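Local coordinates for kelch domain-containing protein (Colletotrichum graminicola M1.001, PDB 5C92) that probably acts as a copper-radical alcohol oxidase of the galactose oxidase family, binding copper between a kelch beta-propeller and an E-set domain, at residues 17-22 / 335-340; 76-81 / 418-423; 82-87 / 96-101; 124-129 / 181-186. All blocks are in the same frame, centred on the assembly; numbering follows the deposited sequence.

Interaction 1 of 4, residues 17-22 / 335-340; sequences VAVALV and HSTALL. With CU1 (copper (I) ion), chain D.
Val17 and His335 bring their CA atoms to 5.1 Å at the head of strands 18-21 and 336-340, which run almost parallel (9°) with axes 7.2 Å apart and share no hydrogen bond. They are the innermost strands of adjacent blades in a seven-bladed kelch propeller, so side chains and one water fill the seam. That water donates both to Val17 O, at 2.8 Å, and to Ser336 O. Val17 sends CG1 over one face of the His335 imidazole, a CH-pi contact 4.0 Å from the ring centroid and 29° off its normal. With CG anti to its carbonyl carbon (chi1 -74°), His335 extends NE2 to the copper ion, 2.2 Å away, while ND1 is bonded to Gly352 O; ring rotation is thus held from both nitrogens. Tyr120 and His423 complete the protein ligands of the metal. Further along, Val19 and Thr337 meet tip to tip, and Thr337 OG1 lies 3.5 Å from Val19 CG1 while its hydrogen bonds go to Trp347 NE1 and Pro16 O. The methyl of Thr337 turns the other way and packs against the Val17 carbonyl. Val19 CG2 also slides past Leu339 CB, which points back across the seam. At the far end, Leu339 pushes CD2 between the strands, 3.3 Å from Leu21 N and 3.8 Å from Leu21 CB.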
# COMPACT_ATOMS: atom_id res chain seq x y z
N VAL A 17 0.87 6.44 -12.03
CA VAL A 17 2.01 5.67 -11.53
C VAL A 17 2.10 5.58 -10.01
O VAL A 17 2.68 4.64 -9.47
CB VAL A 17 3.33 6.23 -12.16
CG1 VAL A 17 4.56 5.49 -11.67
CG2 VAL A 17 3.23 6.08 -13.66
N ALA A 18 1.62 6.62 -9.34
CA ALA A 18 1.48 6.62 -7.88
C ALA A 18 0.07 7.08 -7.61
O ALA A 18 -0.49 7.93 -8.35
CB ALA A 18 2.46 7.59 -7.25
N VAL A 19 -0.50 6.52 -6.57
CA VAL A 19 -1.85 6.83 -6.17
C VAL A 19 -1.97 6.78 -4.65
O VAL A 19 -1.22 6.07 -3.95
CB VAL A 19 -2.91 5.88 -6.78
CG1 VAL A 19 -2.82 5.86 -8.30
CG2 VAL A 19 -2.82 4.45 -6.19
N ALA A 20 -2.90 7.57 -4.13
CA ALA A 20 -3.15 7.65 -2.67
C ALA A 20 -4.62 7.83 -2.41
O ALA A 20 -5.30 8.58 -3.15
CB ALA A 20 -2.39 8.81 -2.09
N LEU A 21 -5.13 7.12 -1.42
CA LEU A 21 -6.48 7.40 -0.90
C LEU A 21 -6.48 8.57 0.09
O LEU A 21 -5.73 8.57 1.06
CB LEU A 21 -7.08 6.17 -0.25
CG LEU A 21 -8.56 6.20 0.07
CD1 LEU A 21 -9.36 6.05 -1.19
CD2 LEU A 21 -8.99 5.14 1.09
N VAL A 22 -7.30 9.59 -0.17
CA VAL A 22 -7.30 10.80 0.68
C VAL A 22 -8.23 10.53 1.87
O VAL A 22 -9.42 10.15 1.68
CB VAL A 22 -7.78 12.05 -0.08
CG1 VAL A 22 -7.51 13.31 0.79
CG2 VAL A 22 -7.12 12.14 -1.44
N HIS A 335 5.03 0.16 -13.44
CA HIS A 335 4.32 1.43 -13.15
C HIS A 335 2.76 1.38 -13.05
O HIS A 335 2.10 2.42 -13.20
CB HIS A 335 4.71 2.48 -14.19
CG HIS A 335 6.07 3.03 -14.00
ND1 HIS A 335 6.71 3.73 -14.99
CD2 HIS A 335 6.92 3.00 -12.95
CE1 HIS A 335 7.91 4.08 -14.57
NE2 HIS A 335 8.04 3.68 -13.33
N SER A 336 2.21 0.18 -12.91
CA SER A 336 0.81 -0.03 -12.62
C SER A 336 0.55 0.13 -11.13
O SER A 336 1.46 0.00 -10.30
CB SER A 336 0.33 -1.42 -13.12
OG SER A 336 0.89 -2.54 -12.41
N THR A 337 -0.70 0.44 -10.77
CA THR A 337 -1.09 0.66 -9.35
C THR A 337 -2.44 0.01 -9.08
O THR A 337 -3.19 -0.27 -10.02
CB THR A 337 -1.21 2.16 -9.01
OG1 THR A 337 -2.09 2.81 -9.96
CG2 THR A 337 0.14 2.83 -8.99
N ALA A 338 -2.67 -0.36 -7.81
CA ALA A 338 -3.98 -0.79 -7.36
C ALA A 338 -4.19 -0.38 -5.92
O ALA A 338 -3.22 -0.20 -5.20
CB ALA A 338 -4.16 -2.28 -7.51
N LEU A 339 -5.44 -0.11 -5.53
CA LEU A 339 -5.68 0.46 -4.18
C LEU A 339 -7.12 0.24 -3.78
O LEU A 339 -8.02 0.34 -4.59
CB LEU A 339 -5.36 1.94 -4.13
CG LEU A 339 -5.01 2.57 -2.78
CD1 LEU A 339 -3.59 2.23 -2.41
CD2 LEU A 339 -5.16 4.10 -2.80
N LEU A 340 -7.31 -0.02 -2.50
CA LEU A 340 -8.62 -0.23 -1.92
C LEU A 340 -9.25 1.12 -1.73
O LEU A 340 -8.62 2.03 -1.18
CB LEU A 340 -8.50 -0.93 -0.56
CG LEU A 340 -9.87 -1.27 0.11
CD1 LEU A 340 -10.60 -2.31 -0.68
CD2 LEU A 340 -9.65 -1.77 1.52
CU CU1 D . 9.87 3.71 -12.08
O HOH W 1 3.58 2.02 -9.99

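Interaction 2 of 4, residues 76-81 / 418-423; sequences TSLDAD and VSATTH. With CU1 (copper (I) ion), chain D.
A first torsion of -86° in Leu78, which sets CG opposite its carbonyl carbon, carries the isobutyl fork toward Val418 and Ala420, while chi1 of 61° in Thr76 lodges OG1 between its own N and carbonyl carbon, facing Ala420. The leucine divides its branches: CD2 crosses Val418 CG1 at 3.9 Å, and CD1 rests on the Ala420 methyl at 4.0 Å. Thr76 makes its polar link through solvent. Its hydroxyl holds two waters; one, 2.7 Å from OG1, also bonds Ala420 O, and the other reaches Thr422 N weakly. Strands 76-78 and 420-422 are antiparallel with axes 7.1 Å apart, too wide for direct backbone bonding. In the galactose oxidase fold this is where a strand of the C-terminal E-set domain, 412-422, threads the middle of the propeller, here passing the innermost strand of the blade built from 75-78, 84-87, 95-98 and 109-111. The threaded segment also carries a copper ligand: His423 NE2 binds the metal at 2.1 Å. On the same ring, ND1 donates to Thr422 OG1 over 2.9 Å, with the oxygen 20° out of the ring plane. Thr422 OG1 is bonded in turn to Val17 O, so this second-shell hydroxyl helps fix the imidazole's turn by linking it to the Val17 carbonyl, just ahead of strand 18-21. Leu78 O accepts from Arg417 NH2.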
# COMPACT_ATOMS: atom_id res chain seq x y z
N THR A 76 6.68 6.71 -0.09
CA THR A 76 5.39 7.28 0.37
C THR A 76 5.00 6.68 1.69
O THR A 76 5.18 5.48 1.94
CB THR A 76 4.22 6.98 -0.60
OG1 THR A 76 4.03 5.56 -0.69
CG2 THR A 76 4.52 7.46 -2.00
N SER A 77 4.43 7.52 2.55
CA SER A 77 3.82 7.07 3.80
C SER A 77 2.75 8.08 4.25
O SER A 77 2.81 9.28 3.94
CB SER A 77 4.89 6.92 4.90
OG SER A 77 5.81 5.89 4.64
N LEU A 78 1.73 7.58 4.91
CA LEU A 78 0.80 8.48 5.56
C LEU A 78 1.12 8.56 7.06
O LEU A 78 1.25 7.53 7.76
CB LEU A 78 -0.61 7.98 5.33
CG LEU A 78 -1.22 8.45 4.03
CD1 LEU A 78 -0.74 7.62 2.87
CD2 LEU A 78 -2.73 8.47 4.09
N ASP A 79 1.22 9.79 7.54
CA ASP A 79 1.58 10.01 8.93
C ASP A 79 0.38 9.95 9.83
O ASP A 79 -0.73 9.59 9.38
CB ASP A 79 2.31 11.31 9.08
CG ASP A 79 1.39 12.51 9.15
OD1 ASP A 79 0.14 12.37 9.07
OD2 ASP A 79 1.98 13.60 9.28
N ALA A 80 0.60 10.22 11.12
CA ALA A 80 -0.44 9.99 12.17
C ALA A 80 -1.69 10.85 11.96
O ALA A 80 -2.77 10.51 12.42
CB ALA A 80 0.11 10.27 13.58
N ASP A 81 -1.54 11.95 11.24
CA ASP A 81 -2.68 12.83 10.97
C ASP A 81 -3.19 12.71 9.57
O ASP A 81 -4.06 13.46 9.21
CB ASP A 81 -2.27 14.28 11.26
CG ASP A 81 -1.82 14.45 12.71
OD1 ASP A 81 -2.57 14.05 13.62
OD2 ASP A 81 -0.68 14.85 12.93
N VAL A 418 -5.52 3.41 5.81
CA VAL A 418 -5.54 4.20 4.61
C VAL A 418 -4.13 4.26 4.02
O VAL A 418 -3.16 4.49 4.75
CB VAL A 418 -6.11 5.62 4.89
CG1 VAL A 418 -6.07 6.45 3.63
CG2 VAL A 418 -7.54 5.51 5.34
N SER A 419 -4.02 4.09 2.70
CA SER A 419 -2.74 3.76 2.09
C SER A 419 -2.51 4.42 0.73
O SER A 419 -3.33 5.22 0.23
CB SER A 419 -2.56 2.22 2.01
OG SER A 419 -3.41 1.68 0.99
N ALA A 420 -1.33 4.19 0.21
CA ALA A 420 -0.86 4.78 -1.04
C ALA A 420 0.12 3.81 -1.68
O ALA A 420 0.73 2.99 -0.96
CB ALA A 420 -0.14 6.07 -0.77
N THR A 421 0.31 3.90 -2.98
CA THR A 421 1.21 2.93 -3.60
C THR A 421 1.83 3.46 -4.86
O THR A 421 1.24 4.34 -5.55
CB THR A 421 0.51 1.55 -3.87
OG1 THR A 421 1.47 0.57 -4.29
CG2 THR A 421 -0.51 1.65 -4.94
N THR A 422 3.06 3.01 -5.07
CA THR A 422 3.79 3.20 -6.34
C THR A 422 4.89 2.12 -6.40
O THR A 422 5.40 1.68 -5.35
CB THR A 422 4.34 4.65 -6.50
OG1 THR A 422 4.84 4.85 -7.83
CG2 THR A 422 5.46 4.97 -5.53
N HIS A 423 5.10 1.59 -7.59
CA HIS A 423 6.20 0.66 -7.87
C HIS A 423 6.11 -0.63 -7.07
O HIS A 423 7.13 -1.19 -6.72
CB HIS A 423 7.56 1.33 -7.56
CG HIS A 423 7.95 2.34 -8.57
ND1 HIS A 423 7.39 3.60 -8.62
CD2 HIS A 423 8.79 2.26 -9.63
CE1 HIS A 423 7.90 4.27 -9.64
NE2 HIS A 423 8.73 3.48 -10.27
CU CU1 D . 9.87 3.71 -12.08
O HOH W 2 4.93 3.46 -2.35
O HOH W 3 2.64 3.87 0.86

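Interaction 3 of 4, residues 82-87 / 96-101; sequences GRIIVT and SVLDFK
Ile84 with Leu98 and Val86 with Ser96 are the hydrogen-bonded pairs of an antiparallel beta hairpin, each joined by two nearly straight backbone N-H...O bonds of 2.9 to 3.0 Å between N and O. Between them Ile85 and Val97 form a non-hydrogen-bonded pair. Where the strands separate, a water donates to Gly82 O and Leu98 O and accepts from Phe100 N, continuing the polar ladder. Among the apolar contacts, Ile85 CG1 lies alongside Val97 CG2 at 3.9 Å, the two side chains pointing the same way. The same valine methyl, anti to its backbone N, sits beneath Arg83, touching CB at 3.7 Å and one face of the guanidinium. Arg83 bends at chi3 (-57°) and pairs through NE with Asp79, although its CG and CD brush the Asp99 carboxylate. Asp99 OD1 accepts from Lys101 NZ, a 3.0 Å salt bridge, and from Lys101 N, which closes an Asx turn; the two donors come from opposite faces of its plane. In this four-stranded propeller blade, strand 75-78 pairs with 84-87 toward the propeller axis and 109-111 with 95-98 on the outer side; Trp31 and Leu29 of strand 28-31 in the adjoining blade pack on Val86 and Leu98.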
# COMPACT_ATOMS: atom_id res chain seq x y z
N GLY A 82 -2.80 11.69 8.81
CA GLY A 82 -3.36 11.52 7.47
C GLY A 82 -2.67 12.38 6.41
O GLY A 82 -3.15 12.50 5.32
N ARG A 83 -1.54 12.98 6.75
CA ARG A 83 -0.76 13.70 5.79
C ARG A 83 0.02 12.70 4.94
O ARG A 83 0.45 11.66 5.42
CB ARG A 83 0.17 14.68 6.48
CG ARG A 83 -0.53 15.76 7.32
CD ARG A 83 0.47 16.84 7.74
NE ARG A 83 1.62 16.27 8.47
CZ ARG A 83 2.82 16.83 8.59
NH1 ARG A 83 3.04 18.03 8.08
NH2 ARG A 83 3.79 16.21 9.25
N ILE A 84 0.08 12.97 3.65
CA ILE A 84 0.80 12.11 2.75
C ILE A 84 2.21 12.65 2.62
O ILE A 84 2.40 13.77 2.17
CB ILE A 84 0.15 12.03 1.36
CG1 ILE A 84 -1.31 11.62 1.51
CG2 ILE A 84 0.92 11.03 0.46
CD1 ILE A 84 -2.17 11.88 0.29
N ILE A 85 3.18 11.86 3.06
CA ILE A 85 4.57 12.31 3.04
C ILE A 85 5.34 11.52 1.97
O ILE A 85 5.45 10.28 2.04
CB ILE A 85 5.24 12.16 4.43
CG1 ILE A 85 4.58 13.11 5.45
CG2 ILE A 85 6.74 12.40 4.33
CD1 ILE A 85 5.05 12.92 6.89
N VAL A 86 5.84 12.26 0.99
CA VAL A 86 6.50 11.69 -0.16
C VAL A 86 7.96 12.14 -0.18
O VAL A 86 8.25 13.33 -0.15
CB VAL A 86 5.80 12.20 -1.45
CG1 VAL A 86 6.48 11.72 -2.69
CG2 VAL A 86 4.32 11.81 -1.44
N THR A 87 8.86 11.19 -0.32
CA THR A 87 10.28 11.46 -0.27
C THR A 87 11.00 11.09 -1.57
O THR A 87 10.80 10.03 -2.18
CB THR A 87 10.94 10.61 0.84
OG1 THR A 87 10.38 9.29 0.78
CG2 THR A 87 10.71 11.18 2.21
N SER A 96 8.21 16.20 0.63
CA SER A 96 7.02 17.04 0.50
C SER A 96 5.88 16.43 1.25
O SER A 96 5.84 15.20 1.48
CB SER A 96 6.61 17.18 -0.94
OG SER A 96 7.63 17.65 -1.80
N VAL A 97 4.89 17.26 1.55
CA VAL A 97 3.73 16.81 2.31
C VAL A 97 2.42 17.40 1.77
O VAL A 97 2.39 18.52 1.25
CB VAL A 97 3.91 17.07 3.81
CG1 VAL A 97 4.04 18.57 4.16
CG2 VAL A 97 2.79 16.46 4.57
N LEU A 98 1.38 16.58 1.73
CA LEU A 98 0.03 17.07 1.44
C LEU A 98 -0.85 16.77 2.61
O LEU A 98 -0.99 15.59 3.05
CB LEU A 98 -0.60 16.45 0.18
CG LEU A 98 -1.99 16.97 -0.18
CD1 LEU A 98 -1.88 18.44 -0.64
CD2 LEU A 98 -2.54 16.08 -1.28
N ASP A 99 -1.38 17.86 3.16
CA ASP A 99 -2.35 17.83 4.24
C ASP A 99 -3.69 18.05 3.63
O ASP A 99 -4.03 19.20 3.23
CB ASP A 99 -2.10 18.95 5.27
CG ASP A 99 -2.99 18.81 6.49
OD1 ASP A 99 -4.00 18.05 6.47
OD2 ASP A 99 -2.64 19.38 7.52
N PHE A 100 -4.49 16.99 3.61
CA PHE A 100 -5.79 17.06 2.89
C PHE A 100 -6.73 18.18 3.40
O PHE A 100 -7.60 18.63 2.64
CB PHE A 100 -6.53 15.72 2.99
CG PHE A 100 -7.01 15.40 4.35
CD1 PHE A 100 -6.19 14.73 5.25
CD2 PHE A 100 -8.28 15.79 4.75
CE1 PHE A 100 -6.63 14.43 6.53
CE2 PHE A 100 -8.72 15.53 6.02
CZ PHE A 100 -7.91 14.84 6.92
N LYS A 101 -6.67 18.47 4.70
CA LYS A 101 -7.50 19.47 5.39
C LYS A 101 -7.40 20.82 4.67
O LYS A 101 -8.34 21.56 4.62
CB LYS A 101 -6.99 19.73 6.81
CG LYS A 101 -7.21 18.68 7.87
CD LYS A 101 -6.39 19.05 9.11
CE LYS A 101 -5.89 17.84 9.89
NZ LYS A 101 -4.75 17.14 9.22
O HOH W 4 -3.43 14.23 3.24

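Interaction 4 of 4, residues 124-129 / 181-186; sequences CTTSEG and LWSWKN. With NAG (2-acetamido-2-deoxy-beta-D-glucopyranose), chain C.
Cys124 lies across from Leu181 and Thr126 from Ser183, their CA atoms 6.6 and 5.3 Å apart, as segments 124-129 and 181-186 run in much the same direction, 16° apart end to end. They are the innermost strands of consecutive kelch blades together with the turns that follow. Past strand 124-125 the chain folds into a type I turn from Thr126 to Gly129, with Thr126 OG1 accepting from Glu128 N as an ST turn. Ser183, with OG anti to its carbonyl carbon (chi1 -73°), donates to Thr125 O at 2.8 Å from 56° above the carbonyl plane. Cys124 SG packs on Leu181 CB at 4.0 Å, with Ser183 OG 3.4 Å away. Further along both chains, a water accepts from Ser127 N at 2.8 Å and donates to Trp184 O at 2.7 Å, while Ser127 OG bonds Gly187 N. The CB of Asn186 is directed away from segment 124-129, and ND2 carries an N-linked N-acetylglucosamine. Two serine hydroxyls, one from each side, and a water thus join strands that share no backbone hydrogen bond, with sulfur packing at the Leu181 end and the sugar, bonded also to Asp202 and Lys204, at the Asn186 end.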
# COMPACT_ATOMS: atom_id res chain seq x y z
N CYS A 124 8.16 3.84 5.58
CA CYS A 124 7.05 3.41 6.41
C CYS A 124 6.89 4.23 7.69
O CYS A 124 7.84 4.84 8.19
CB CYS A 124 7.13 1.90 6.75
SG CYS A 124 8.56 1.45 7.76
N THR A 125 5.64 4.31 8.12
CA THR A 125 5.26 4.98 9.35
C THR A 125 5.38 3.96 10.49
O THR A 125 4.79 2.87 10.42
CB THR A 125 3.81 5.50 9.26
OG1 THR A 125 3.73 6.41 8.17
CG2 THR A 125 3.41 6.21 10.56
N THR A 126 6.23 4.30 11.48
CA THR A 126 6.56 3.41 12.61
C THR A 126 5.55 3.56 13.70
O THR A 126 4.67 4.44 13.59
CB THR A 126 7.93 3.74 13.22
OG1 THR A 126 7.87 4.99 13.94
CG2 THR A 126 8.97 3.80 12.13
N SER A 127 5.58 2.65 14.67
CA SER A 127 4.68 2.67 15.82
C SER A 127 4.74 3.98 16.63
O SER A 127 3.82 4.24 17.40
CB SER A 127 4.97 1.50 16.78
OG SER A 127 6.29 1.61 17.28
N GLU A 128 5.82 4.76 16.48
CA GLU A 128 5.94 6.10 17.10
C GLU A 128 5.46 7.23 16.20
O GLU A 128 5.69 8.40 16.52
CB GLU A 128 7.40 6.39 17.48
CG GLU A 128 8.04 5.35 18.37
CD GLU A 128 9.52 5.61 18.66
OE1 GLU A 128 10.28 6.14 17.80
OE2 GLU A 128 9.92 5.31 19.79
N GLY A 129 4.92 6.91 15.02
CA GLY A 129 4.48 7.93 14.09
C GLY A 129 5.66 8.58 13.40
O GLY A 129 5.51 9.53 12.68
N LEU A 181 8.84 -3.33 3.68
CA LEU A 181 8.91 -2.82 5.04
C LEU A 181 7.59 -2.92 5.78
O LEU A 181 6.56 -2.48 5.30
CB LEU A 181 9.36 -1.37 5.02
CG LEU A 181 10.73 -1.09 4.44
CD1 LEU A 181 10.99 0.39 4.58
CD2 LEU A 181 11.84 -1.90 5.13
N TRP A 182 7.63 -3.54 6.94
CA TRP A 182 6.44 -3.71 7.76
C TRP A 182 6.73 -3.28 9.19
O TRP A 182 7.44 -3.96 9.95
CB TRP A 182 5.94 -5.14 7.71
CG TRP A 182 5.34 -5.46 6.41
CD1 TRP A 182 5.91 -6.17 5.39
CD2 TRP A 182 4.12 -4.96 5.92
NE1 TRP A 182 5.10 -6.16 4.29
CE2 TRP A 182 4.01 -5.38 4.55
CE3 TRP A 182 3.18 -4.06 6.43
CZ2 TRP A 182 2.92 -5.06 3.74
CZ3 TRP A 182 2.10 -3.66 5.56
CH2 TRP A 182 2.00 -4.17 4.24
N SER A 183 6.16 -2.16 9.56
CA SER A 183 6.29 -1.64 10.91
C SER A 183 5.69 -2.58 11.94
O SER A 183 4.63 -3.24 11.75
CB SER A 183 5.63 -0.25 10.95
OG SER A 183 6.44 0.66 10.27
N TRP A 184 6.39 -2.73 13.05
CA TRP A 184 5.86 -3.61 14.08
C TRP A 184 6.15 -3.03 15.49
O TRP A 184 6.35 -1.80 15.64
CB TRP A 184 6.40 -5.03 13.81
CG TRP A 184 5.79 -6.18 14.55
CD1 TRP A 184 6.48 -7.10 15.34
CD2 TRP A 184 4.43 -6.66 14.49
NE1 TRP A 184 5.62 -8.09 15.76
CE2 TRP A 184 4.36 -7.82 15.31
CE3 TRP A 184 3.27 -6.19 13.88
CZ2 TRP A 184 3.18 -8.51 15.53
CZ3 TRP A 184 2.10 -6.88 14.10
CH2 TRP A 184 2.07 -8.05 14.90
N LYS A 185 6.12 -3.90 16.51
CA LYS A 185 6.07 -3.49 17.92
C LYS A 185 7.32 -2.70 18.31
O LYS A 185 8.41 -2.87 17.73
CB LYS A 185 5.90 -4.71 18.84
CG LYS A 185 4.61 -5.49 18.69
CD LYS A 185 4.58 -6.79 19.49
CE LYS A 185 3.19 -7.41 19.46
NZ LYS A 185 3.29 -8.89 19.58
N ASN A 186 7.13 -1.72 19.18
CA ASN A 186 8.25 -1.02 19.79
C ASN A 186 9.21 -0.41 18.76
O ASN A 186 10.43 -0.45 18.91
CB ASN A 186 8.95 -2.01 20.74
CG ASN A 186 9.97 -1.35 21.66
OD1 ASN A 186 9.87 -0.18 22.00
ND2 ASN A 186 10.96 -2.12 22.06
C1 NAG C . 12.01 -1.65 22.91
C2 NAG C . 11.98 -2.61 24.09
C3 NAG C . 13.24 -2.41 24.95
C4 NAG C . 14.53 -2.13 24.18
C5 NAG C . 14.36 -1.27 22.94
C6 NAG C . 15.63 -1.35 22.09
C7 NAG C . 9.78 -3.24 25.09
C8 NAG C . 8.57 -2.76 25.85
N2 NAG C . 10.74 -2.34 24.83
O3 NAG C . 13.50 -3.61 25.67
O4 NAG C . 15.48 -1.44 25.00
O5 NAG C . 13.24 -1.75 22.20
O6 NAG C . 15.86 -0.11 21.41
O7 NAG C . 9.86 -4.41 24.75
O HOH W 5 7.32 0.44 14.40

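Interactions 1 and 2 meet at the copper ion: each supplies one histidine, with His335 NE2 and His423 NE2 3.1 Å apart, and Tyr120 is the third protein ligand. Their strands 18-21 and 412-422 are neighbours, paired through Val19 O and Thr421 N at 2.8 Å, so the threaded E-set strand is stitched to the propeller. Interaction 3 extends the blade of interaction 2 outward through Ser77 O and Ile85 N, also 2.8 Å, and its Val86 side chain is about 13 Å from the copper. Interaction 4 joins the next blades round, touching interaction 2 where Thr125 OG1 meets Leu78 O at 2.7 Å; from interaction 1 it is about 11 Å away at the nearest atoms.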